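PDB 3UC9: increased recombination centers protein 6 from Saccharomyces cerevisiae, which acts as a clathrin coat accessory factor related to small G proteins and is involved in gross chromosomal rearrangements and telomere healing. Local coordinates for residues Glu119-His122 with Gln123-Ala127; Val143-Asp146 with Glu147-Glu150; Glu153-Ser156 with Asn157-Thr160; Gly185-Arg188 with Ile189-Ile192. All coordinates share one frame; numbering follows the deposited sequence.

In the fold
All four contacts are local, each within one helix or at its end, on the Rossmann-like frame of a central, mostly parallel sheet. Contacts 1, 2 and 4 are partly buried, contact 4 without any exposed residue; contact 3 is a surface contact. Contacts 2 and 3 share helix 145-155: contact 2 forms its first turns, where hydrogen bonds dominate, and contact 3 its exit into the loop before strand 163-167, built on aromatic edges. Contact 1, on helix 121-127, touches contact 3 through Met125 and Phe159 and through Leu121 and Trp155. Contact 4, on helix 185-195, combines buried isoleucines facing the sheet with an Arg188-Glu191 salt bridge.

Contact 1. Residues Glu119-His122 with Gln123-Ala127; sequences ELLH and QFMIA
His122 lays its imidazole over the side chain of Ile126 one helical turn on. Ile126 CG1 sits over one face of the ring, 4.2 Å from the centroid of the His122 ring and displaced toward its rim, which makes a CH-pi contact. The closest ring atom is NE2, with His122 NE2 4.0 Å from Ile126 CG1. With CG of His122 anti to its backbone N (chi1 180°), the ring leans along the helix toward this partner. On the inner side, Leu121 and Met125 run side by side, and Leu121 CD1 comes to 4.1 Å from Met125 SD. The Met125 chain is bent at both chi2 and chi3, and its sulfur lies at the edge of the Phe124 ring, in the ring plane. These residues belong to helix 121-127 of the Rossmann-like fold, whose buried side meets Ile163 and Phe165 of strand 163-167 through Leu121. Phe124 faces another neighbour, Trp87 of helix 84-91, a helix that also receives Leu120. Regular i to i+4 bonds set the spacing of the pairs: Met125 N donates to Leu121 O at 2.8 Å, with Phe124 N to Leu120 O and Ile126 N to His122 O on either side of it in the series. One water accepts from both Gln123 N and Gln123 NE2, each 3.1 Å from its oxygen, and donates to Glu119 O, four residues earlier, so that the glutamine amide and its own backbone N-H share a single bridge.

Contact 2. Residues Val143-Asp146 with Glu147-Glu150; sequences VEQD and EIDE
Gln145 NE2 donates to Asp149 OD1 at 3.0 Å, a nearly straight bond (171°) between side chains one turn apart. The acceptor lies in the plane of the Gln145 amide, whereas the donor stands above the Asp149 carboxylate. A bend at chi2 (60°) swings the amide along the helix to this carboxylate, and on the way NE2 passes 3.5 Å from Ile148 CG2. On the other flank Val143 CG1 touches Ile148 CD1, 3.8 Å away, and also lies against the carboxyl carbon of Glu147. Behind these side chains, Asp149 N donates to Gln145 O at 2.7 Å, a backbone bond that joins the same two residues. Glu144 is the N-cap residue of helix 145-155, the crossover helix of a beta-alpha-beta unit with strands 133-138 and 163-167; its carbonyl receives weak bonds from Glu147 N and Ile148 N. A water links Glu144 N to Glu147 OE1, the same oxygen that forms a salt bridge with Arg113. Farther in, Ile148 packs on Phe165. Asp146 OD1 and Asp149 OD2 are 4.1 Å apart; like charges this close would tend to raise the carboxylate pKa values, while the Gln145 N-H and the helix N-terminus probably work the other way.

Contact 3. Residues Glu153-Ser156 with Asn157-Thr160; sequences EIWS and NAFT
Trp155 and Phe159 lie side by side and point the same way, meeting at their ring edges with Trp155 CZ3 4.1 Å from Phe159 CE2. Trp155 begins a type I beta turn that ends at Ala158, with Phe159 following it; here helix 145-155 of the Rossmann-like fold gives way to the loop before strand 163-167. Ala158 CB lies beside the aromatic junction, 4.1 Å from Trp155 CE3. This is the close-packed side: both rings continue onto helix 121-127, where Trp155 meets Leu121 and Phe159 meets Met125 and Ile126. Ile154 CG2 lies over one face of the indole. The turn itself is closed by Ala158 N donating to Trp155 O at 3.3 Å, with the donor well above the carbonyl plane although the N-H points almost straight at the oxygen. Looser contacts lie on the outer side. The first torsion of the exposed Asn157 (chi1 40°) turns OD1 back toward the last helical carbonyls, yet Asn157 OD1 comes no closer than 3.8 Å to Glu153 O. The Ser156 hydroxyl, by contrast, is hydrogen-bonded to Ile163 O. A water bridges the turn, accepting from Phe159 N at 2.9 Å and lying 2.8 Å from Trp155 O.

Contact 4. Residues Gly185-Arg188 with Ile189-Ile192; sequences GLDR and IQEI
The guanidinium of Arg188 is gripped by two carboxylates, Glu191 at NH1 and Glu164 of strand 163-167 at NH2, the second of which ties helix 185-195 to the sheet at its last strand. Arg188 NH1 donates to Glu191 OE1 at 2.9 Å, the polar link of a salt bridge between residues three apart. The bond is bent (138°), and the guanidinium and carboxylate planes stand 82° apart: the nitrogen approaches from above the carboxylate, and OE1 is tilted from the guanidinium plane. With CG anti to the backbone N and a bend at chi2 (54°), the arginine chain turns along the helix and brings its flat end across Ile192. Ile192 CG1 lies over the centre of one guanidinium face, 3.5 Å from Arg188 CZ, so aliphatic carbon packs against the cation while its edge carries the charge pairing. Toward the interior, Leu186 CD1 meets Ile189 CD1 at 3.9 Å, and both residues rest on Phe45 of helix 39-50; Ile189 and Ile192 also pack on strand 133-138, placing the helix against the sheet of the Rossmann-like fold. Four i to i+4 backbone bonds run through the two turns, among them Gln190 N to Leu186 O at 2.8 Å and Ile192 N to Arg188 O at 2.9 Å. Gly185 begins this series with its carbonyl, at a positive phi that suits glycine. With carboxylates at NH1 and NH2, a hydrocarbon face beneath and NE also hydrogen-bonded elsewhere, the guanidinium is probably restricted in rotation and its charge largely balanced.

Contact 1. Residues Glu119-His122 with Gln123-Ala127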
loop_
_atom_site.group_PDB
_atom_site.type_symbol
_atom_site.label_atom_id
_atom_site.label_comp_id
_atom_site.label_asym_id
_atom_site.label_seq_id
_atom_site.Cartn_x
_atom_site.Cartn_y
_atom_site.Cartn_z
ATOM N N GLU A 119 -10.343 10.745 4.290
ATOM C CA GLU A 119 -11.420 10.919 5.288
ATOM C C GLU A 119 -11.526 9.762 6.290
ATOM O O GLU A 119 -12.086 9.923 7.372
ATOM C CB GLU A 119 -12.769 11.106 4.577
ATOM C CG GLU A 119 -12.898 12.417 3.793
ATOM C CD GLU A 119 -14.221 12.536 3.020
ATOM O OE1 GLU A 119 -14.823 11.493 2.676
ATOM O OE2 GLU A 119 -14.655 13.679 2.748
ATOM N N LEU A 120 -11.012 8.599 5.905
ATOM C CA LEU A 120 -11.050 7.382 6.719
ATOM C C LEU A 120 -9.701 7.109 7.385
ATOM O O LEU A 120 -9.599 6.254 8.271
ATOM C CB LEU A 120 -11.393 6.183 5.830
ATOM C CG LEU A 120 -12.635 6.260 4.935
ATOM C CD1 LEU A 120 -12.587 5.182 3.841
ATOM C CD2 LEU A 120 -13.901 6.130 5.742
ATOM N N LEU A 121 -8.661 7.819 6.942
ATOM C CA LEU A 121 -7.286 7.463 7.282
ATOM C C LEU A 121 -6.978 7.546 8.783
ATOM O O LEU A 121 -6.290 6.690 9.320
ATOM C CB LEU A 121 -6.317 8.325 6.461
ATOM C CG LEU A 121 -4.919 7.832 6.086
ATOM C CD1 LEU A 121 -4.901 6.382 5.656
ATOM C CD2 LEU A 121 -4.344 8.732 4.975
ATOM N N HIS A 122 -7.494 8.551 9.483
ATOM C CA HIS A 122 -7.224 8.649 10.921
ATOM C C HIS A 122 -7.660 7.388 11.666
ATOM O O HIS A 122 -6.878 6.773 12.393
ATOM C CB HIS A 122 -7.886 9.870 11.538
ATOM C CG HIS A 122 -7.637 9.989 13.008
ATOM N ND1 HIS A 122 -6.457 10.480 13.523
ATOM C CD2 HIS A 122 -8.400 9.644 14.073
ATOM C CE1 HIS A 122 -6.510 10.451 14.843
ATOM N NE2 HIS A 122 -7.681 9.953 15.203
ATOM N N GLN A 123 -8.909 6.992 11.460
ATOM C CA GLN A 123 -9.454 5.809 12.108
ATOM C C GLN A 123 -8.777 4.512 11.640
ATOM O O GLN A 123 -8.569 3.598 12.431
ATOM C CB GLN A 123 -10.946 5.722 11.833
ATOM C CG GLN A 123 -11.738 6.772 12.543
ATOM C CD GLN A 123 -13.191 6.705 12.161
ATOM O OE1 GLN A 123 -13.992 6.085 12.858
ATOM N NE2 GLN A 123 -13.537 7.314 11.026
ATOM N N PHE A 124 -8.461 4.436 10.352
ATOM C CA PHE A 124 -7.740 3.295 9.810
ATOM C C PHE A 124 -6.376 3.143 10.484
ATOM O O PHE A 124 -5.997 2.042 10.902
ATOM C CB PHE A 124 -7.546 3.458 8.308
ATOM C CG PHE A 124 -6.892 2.270 7.645
ATOM C CD1 PHE A 124 -7.631 1.144 7.316
ATOM C CD2 PHE A 124 -5.539 2.278 7.354
ATOM C CE1 PHE A 124 -7.030 0.049 6.706
ATOM C CE2 PHE A 124 -4.934 1.191 6.744
ATOM C CZ PHE A 124 -5.679 0.075 6.425
ATOM N N MET A 125 -5.638 4.247 10.568
ATOM C CA MET A 125 -4.286 4.209 11.128
ATOM C C MET A 125 -4.289 3.882 12.620
ATOM O O MET A 125 -3.417 3.169 13.091
ATOM C CB MET A 125 -3.556 5.528 10.866
ATOM C CG MET A 125 -3.323 5.827 9.405
ATOM S SD MET A 125 -2.608 4.505 8.417
ATOM C CE MET A 125 -1.131 4.181 9.374
ATOM N N ILE A 126 -5.273 4.381 13.367
ATOM C CA ILE A 126 -5.401 4.003 14.778
ATOM C C ILE A 126 -5.433 2.476 14.955
ATOM O O ILE A 126 -4.835 1.939 15.896
ATOM C CB ILE A 126 -6.665 4.628 15.443
ATOM C CG1 ILE A 126 -6.580 6.159 15.486
ATOM C CG2 ILE A 126 -6.869 4.086 16.851
ATOM C CD1 ILE A 126 -5.279 6.705 15.999
ATOM N N ALA A 127 -6.125 1.784 14.055
ATOM C CA ALA A 127 -6.289 0.333 14.132
ATOM C C ALA A 127 -5.084 -0.425 13.565
ATOM O O ALA A 127 -4.868 -1.581 13.918
ATOM C CB ALA A 127 -7.582 -0.104 13.399
HETATM O O HOH W 1 -10.984 8.877 10.177
#

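Contact 2. Residues Val143-Asp146 with Glu147-Glu150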
loop_
_atom_site.group_PDB
_atom_site.type_symbol
_atom_site.label_atom_id
_atom_site.label_comp_id
_atom_site.label_asym_id
_atom_site.label_seq_id
_atom_site.Cartn_x
_atom_site.Cartn_y
_atom_site.Cartn_z
ATOM N N VAL A 143 -5.654 14.871 -11.149
ATOM C CA VAL A 143 -5.012 15.296 -9.903
ATOM C C VAL A 143 -3.546 15.616 -10.180
ATOM O O VAL A 143 -2.801 14.767 -10.673
ATOM C CB VAL A 143 -5.103 14.207 -8.808
ATOM C CG1 VAL A 143 -4.357 14.637 -7.549
ATOM C CG2 VAL A 143 -6.564 13.886 -8.485
ATOM N N GLU A 144 -3.140 16.843 -9.876
ATOM C CA GLU A 144 -1.765 17.271 -10.099
ATOM C C GLU A 144 -0.923 16.958 -8.875
ATOM O O GLU A 144 -1.446 16.731 -7.793
ATOM C CB GLU A 144 -1.702 18.771 -10.398
ATOM C CG GLU A 144 -2.516 19.201 -11.606
ATOM C CD GLU A 144 -1.898 18.795 -12.940
ATOM O OE1 GLU A 144 -0.807 18.188 -12.959
ATOM O OE2 GLU A 144 -2.517 19.097 -13.984
ATOM N N GLN A 145 0.389 16.979 -9.047
ATOM C CA GLN A 145 1.295 16.649 -7.952
ATOM C C GLN A 145 1.163 17.599 -6.758
ATOM O O GLN A 145 1.355 17.178 -5.624
ATOM C CB GLN A 145 2.741 16.607 -8.438
ATOM C CG GLN A 145 3.735 16.047 -7.420
ATOM C CD GLN A 145 3.424 14.625 -7.007
ATOM O OE1 GLN A 145 3.058 13.797 -7.829
ATOM N NE2 GLN A 145 3.571 14.337 -5.722
ATOM N N ASP A 146 0.832 18.867 -6.998
ATOM C CA ASP A 146 0.651 19.812 -5.888
ATOM C C ASP A 146 -0.447 19.354 -4.921
ATOM O O ASP A 146 -0.326 19.526 -3.711
ATOM C CB ASP A 146 0.330 21.223 -6.403
ATOM C CG ASP A 146 1.528 21.897 -7.068
ATOM O OD1 ASP A 146 2.640 21.330 -7.049
ATOM O OD2 ASP A 146 1.359 23.011 -7.613
ATOM N N GLU A 147 -1.506 18.760 -5.460
ATOM C CA GLU A 147 -2.608 18.257 -4.643
ATOM C C GLU A 147 -2.166 17.062 -3.800
ATOM O O GLU A 147 -2.496 16.976 -2.612
ATOM C CB GLU A 147 -3.795 17.884 -5.537
ATOM C CG GLU A 147 -5.068 17.528 -4.790
ATOM C CD GLU A 147 -6.281 17.412 -5.707
ATOM O OE1 GLU A 147 -6.335 18.116 -6.739
ATOM O OE2 GLU A 147 -7.192 16.622 -5.384
ATOM N N ILE A 148 -1.415 16.153 -4.422
ATOM C CA ILE A 148 -0.802 15.020 -3.734
ATOM C C ILE A 148 0.169 15.505 -2.652
ATOM O O ILE A 148 0.151 15.018 -1.523
ATOM C CB ILE A 148 -0.025 14.129 -4.743
ATOM C CG1 ILE A 148 -0.977 13.469 -5.762
ATOM C CG2 ILE A 148 0.824 13.092 -4.017
ATOM C CD1 ILE A 148 -2.127 12.666 -5.142
ATOM N N ASP A 149 1.017 16.470 -3.010
ATOM C CA ASP A 149 1.996 17.038 -2.077
ATOM C C ASP A 149 1.336 17.573 -0.806
ATOM O O ASP A 149 1.865 17.379 0.292
ATOM C CB ASP A 149 2.788 18.174 -2.734
ATOM C CG ASP A 149 3.807 17.696 -3.761
ATOM O OD1 ASP A 149 4.170 16.507 -3.805
ATOM O OD2 ASP A 149 4.270 18.566 -4.534
ATOM N N GLU A 150 0.183 18.229 -0.954
ATOM C CA GLU A 150 -0.536 18.792 0.195
ATOM C C GLU A 150 -1.047 17.685 1.117
ATOM O O GLU A 150 -0.949 17.798 2.332
ATOM C CB GLU A 150 -1.698 19.672 -0.265
ATOM C CG GLU A 150 -1.264 21.055 -0.765
ATOM C CD GLU A 150 -2.422 22.035 -0.892
ATOM O OE1 GLU A 150 -3.397 21.930 -0.111
ATOM O OE2 GLU A 150 -2.349 22.926 -1.766
HETATM O O HOH W 2 -4.944 18.913 -8.800
#

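Contact 3. Residues Glu153-Ser156 with Asn157-Thr160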
loop_
_atom_site.group_PDB
_atom_site.type_symbol
_atom_site.label_atom_id
_atom_site.label_comp_id
_atom_site.label_asym_id
_atom_site.label_seq_id
_atom_site.Cartn_x
_atom_site.Cartn_y
_atom_site.Cartn_z
ATOM N N GLU A 153 1.983 16.335 3.017
ATOM C CA GLU A 153 2.339 17.246 4.091
ATOM C C GLU A 153 1.495 16.978 5.344
ATOM O O GLU A 153 2.001 17.033 6.464
ATOM C CB GLU A 153 2.169 18.698 3.625
ATOM C CG GLU A 153 2.679 19.757 4.602
ATOM C CD GLU A 153 4.183 19.700 4.846
ATOM O OE1 GLU A 153 4.905 18.969 4.128
ATOM O OE2 GLU A 153 4.648 20.410 5.765
ATOM N N ILE A 154 0.219 16.668 5.147
ATOM C CA ILE A 154 -0.670 16.320 6.257
ATOM C C ILE A 154 -0.346 14.952 6.881
ATOM O O ILE A 154 -0.240 14.840 8.102
ATOM C CB ILE A 154 -2.157 16.335 5.812
ATOM C CG1 ILE A 154 -2.575 17.741 5.375
ATOM C CG2 ILE A 154 -3.071 15.863 6.948
ATOM C CD1 ILE A 154 -3.908 17.772 4.637
ATOM N N TRP A 155 -0.180 13.922 6.052
ATOM C CA TRP A 155 -0.202 12.529 6.533
ATOM C C TRP A 155 1.160 11.838 6.672
ATOM O O TRP A 155 1.264 10.841 7.387
ATOM C CB TRP A 155 -1.108 11.681 5.633
ATOM C CG TRP A 155 -2.551 12.075 5.741
ATOM C CD1 TRP A 155 -3.258 12.858 4.877
ATOM C CD2 TRP A 155 -3.444 11.749 6.811
ATOM N NE1 TRP A 155 -4.543 13.023 5.332
ATOM C CE2 TRP A 155 -4.683 12.356 6.520
ATOM C CE3 TRP A 155 -3.318 10.995 7.981
ATOM C CZ2 TRP A 155 -5.797 12.229 7.358
ATOM C CZ3 TRP A 155 -4.423 10.876 8.821
ATOM C CH2 TRP A 155 -5.647 11.486 8.498
ATOM N N SER A 156 2.197 12.345 6.010
ATOM C CA SER A 156 3.472 11.621 5.952
ATOM C C SER A 156 4.219 11.552 7.288
ATOM O O SER A 156 5.088 10.705 7.459
ATOM C CB SER A 156 4.377 12.195 4.859
ATOM O OG SER A 156 3.840 11.868 3.582
ATOM N N ASN A 157 3.878 12.423 8.231
ATOM C CA ASN A 157 4.463 12.375 9.576
ATOM C C ASN A 157 3.412 12.321 10.691
ATOM O O ASN A 157 3.727 12.569 11.858
ATOM C CB ASN A 157 5.418 13.559 9.775
ATOM C CG ASN A 157 4.891 14.843 9.162
ATOM O OD1 ASN A 157 3.705 15.171 9.297
ATOM N ND2 ASN A 157 5.766 15.572 8.470
ATOM N N ALA A 158 2.179 11.967 10.332
ATOM C CA ALA A 158 1.058 11.926 11.278
ATOM C C ALA A 158 1.139 10.731 12.233
ATOM O O ALA A 158 0.627 10.794 13.362
ATOM C CB ALA A 158 -0.277 11.905 10.512
ATOM N N PHE A 159 1.784 9.656 11.782
ATOM C CA PHE A 159 1.879 8.414 12.542
ATOM C C PHE A 159 3.294 7.826 12.469
ATOM O O PHE A 159 4.133 8.264 11.675
ATOM C CB PHE A 159 0.868 7.383 12.008
ATOM C CG PHE A 159 -0.569 7.683 12.363
ATOM C CD1 PHE A 159 -1.138 7.156 13.516
ATOM C CD2 PHE A 159 -1.350 8.470 11.535
ATOM C CE1 PHE A 159 -2.453 7.418 13.844
ATOM C CE2 PHE A 159 -2.671 8.744 11.859
ATOM C CZ PHE A 159 -3.220 8.218 13.017
ATOM N N THR A 160 3.562 6.823 13.298
ATOM C CA THR A 160 4.802 6.054 13.168
ATOM C C THR A 160 4.945 5.516 11.731
ATOM O O THR A 160 6.051 5.440 11.181
ATOM C CB THR A 160 4.823 4.850 14.145
ATOM O OG1 THR A 160 3.603 4.116 14.009
ATOM C CG2 THR A 160 4.980 5.304 15.598
HETATM O O HOH W 3 2.439 8.937 9.038
#

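Contact 4. Residues Gly185-Arg188 with Ile189-Ile192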
loop_
_atom_site.group_PDB
_atom_site.type_symbol
_atom_site.label_atom_id
_atom_site.label_comp_id
_atom_site.label_asym_id
_atom_site.label_seq_id
_atom_site.Cartn_x
_atom_site.Cartn_y
_atom_site.Cartn_z
ATOM N N GLY A 185 5.898 8.123 -8.518
ATOM C CA GLY A 185 5.329 7.013 -9.271
ATOM C C GLY A 185 5.642 5.666 -8.661
ATOM O O GLY A 185 5.814 5.556 -7.442
ATOM N N LEU A 186 5.718 4.643 -9.511
ATOM C CA LEU A 186 6.036 3.283 -9.052
ATOM C C LEU A 186 7.461 3.186 -8.518
ATOM O O LEU A 186 7.732 2.357 -7.654
ATOM C CB LEU A 186 5.825 2.245 -10.170
ATOM C CG LEU A 186 4.659 1.254 -10.026
ATOM C CD1 LEU A 186 3.342 1.927 -9.644
ATOM C CD2 LEU A 186 4.497 0.441 -11.313
ATOM N N ASP A 187 8.367 4.022 -9.038
ATOM C CA ASP A 187 9.751 4.072 -8.537
ATOM C C ASP A 187 9.753 4.433 -7.045
ATOM O O ASP A 187 10.515 3.856 -6.267
ATOM C CB ASP A 187 10.591 5.082 -9.347
ATOM C CG ASP A 187 12.103 4.848 -9.226
ATOM O OD1 ASP A 187 12.532 3.713 -8.912
ATOM O OD2 ASP A 187 12.880 5.809 -9.467
ATOM N N ARG A 188 8.890 5.362 -6.649
ATOM C CA ARG A 188 8.768 5.753 -5.239
ATOM C C ARG A 188 8.187 4.634 -4.392
ATOM O O ARG A 188 8.653 4.366 -3.284
ATOM C CB ARG A 188 7.903 6.996 -5.081
ATOM C CG ARG A 188 7.640 7.421 -3.624
ATOM C CD ARG A 188 8.927 7.604 -2.780
ATOM N NE ARG A 188 8.600 7.883 -1.378
ATOM C CZ ARG A 188 9.330 7.545 -0.312
ATOM N NH1 ARG A 188 10.486 6.889 -0.431
ATOM N NH2 ARG A 188 8.892 7.863 0.901
ATOM N N ILE A 189 7.132 4.008 -4.899
ATOM C CA ILE A 189 6.510 2.895 -4.192
ATOM C C ILE A 189 7.541 1.774 -3.986
ATOM O O ILE A 189 7.646 1.206 -2.887
ATOM C CB ILE A 189 5.263 2.360 -4.938
ATOM C CG1 ILE A 189 4.232 3.474 -5.119
ATOM C CG2 ILE A 189 4.646 1.199 -4.142
ATOM C CD1 ILE A 189 2.981 3.067 -5.886
ATOM N N GLN A 190 8.318 1.478 -5.021
ATOM C CA GLN A 190 9.408 0.487 -4.910
ATOM C C GLN A 190 10.380 0.852 -3.780
ATOM O O GLN A 190 10.823 -0.017 -3.028
ATOM C CB GLN A 190 10.162 0.370 -6.239
ATOM C CG GLN A 190 11.259 -0.694 -6.255
ATOM C CD GLN A 190 12.000 -0.744 -7.592
ATOM O OE1 GLN A 190 11.935 0.194 -8.382
ATOM N NE2 GLN A 190 12.705 -1.842 -7.844
ATOM N N GLU A 191 10.713 2.140 -3.671
ATOM C CA GLU A 191 11.612 2.627 -2.621
ATOM C C GLU A 191 11.019 2.462 -1.220
ATOM O O GLU A 191 11.733 2.149 -0.260
ATOM C CB GLU A 191 11.934 4.106 -2.849
ATOM C CG GLU A 191 12.950 4.681 -1.874
ATOM C CD GLU A 191 13.380 6.094 -2.232
ATOM O OE1 GLU A 191 12.503 6.947 -2.480
ATOM O OE2 GLU A 191 14.597 6.353 -2.238
ATOM N N ILE A 192 9.720 2.709 -1.104
ATOM C CA ILE A 192 9.030 2.548 0.168
ATOM C C ILE A 192 9.114 1.093 0.615
ATOM O O ILE A 192 9.399 0.807 1.773
ATOM C CB ILE A 192 7.582 3.040 0.082
ATOM C CG1 ILE A 192 7.551 4.569 -0.035
ATOM C CG2 ILE A 192 6.791 2.587 1.299
ATOM C CD1 ILE A 192 6.144 5.146 -0.260
#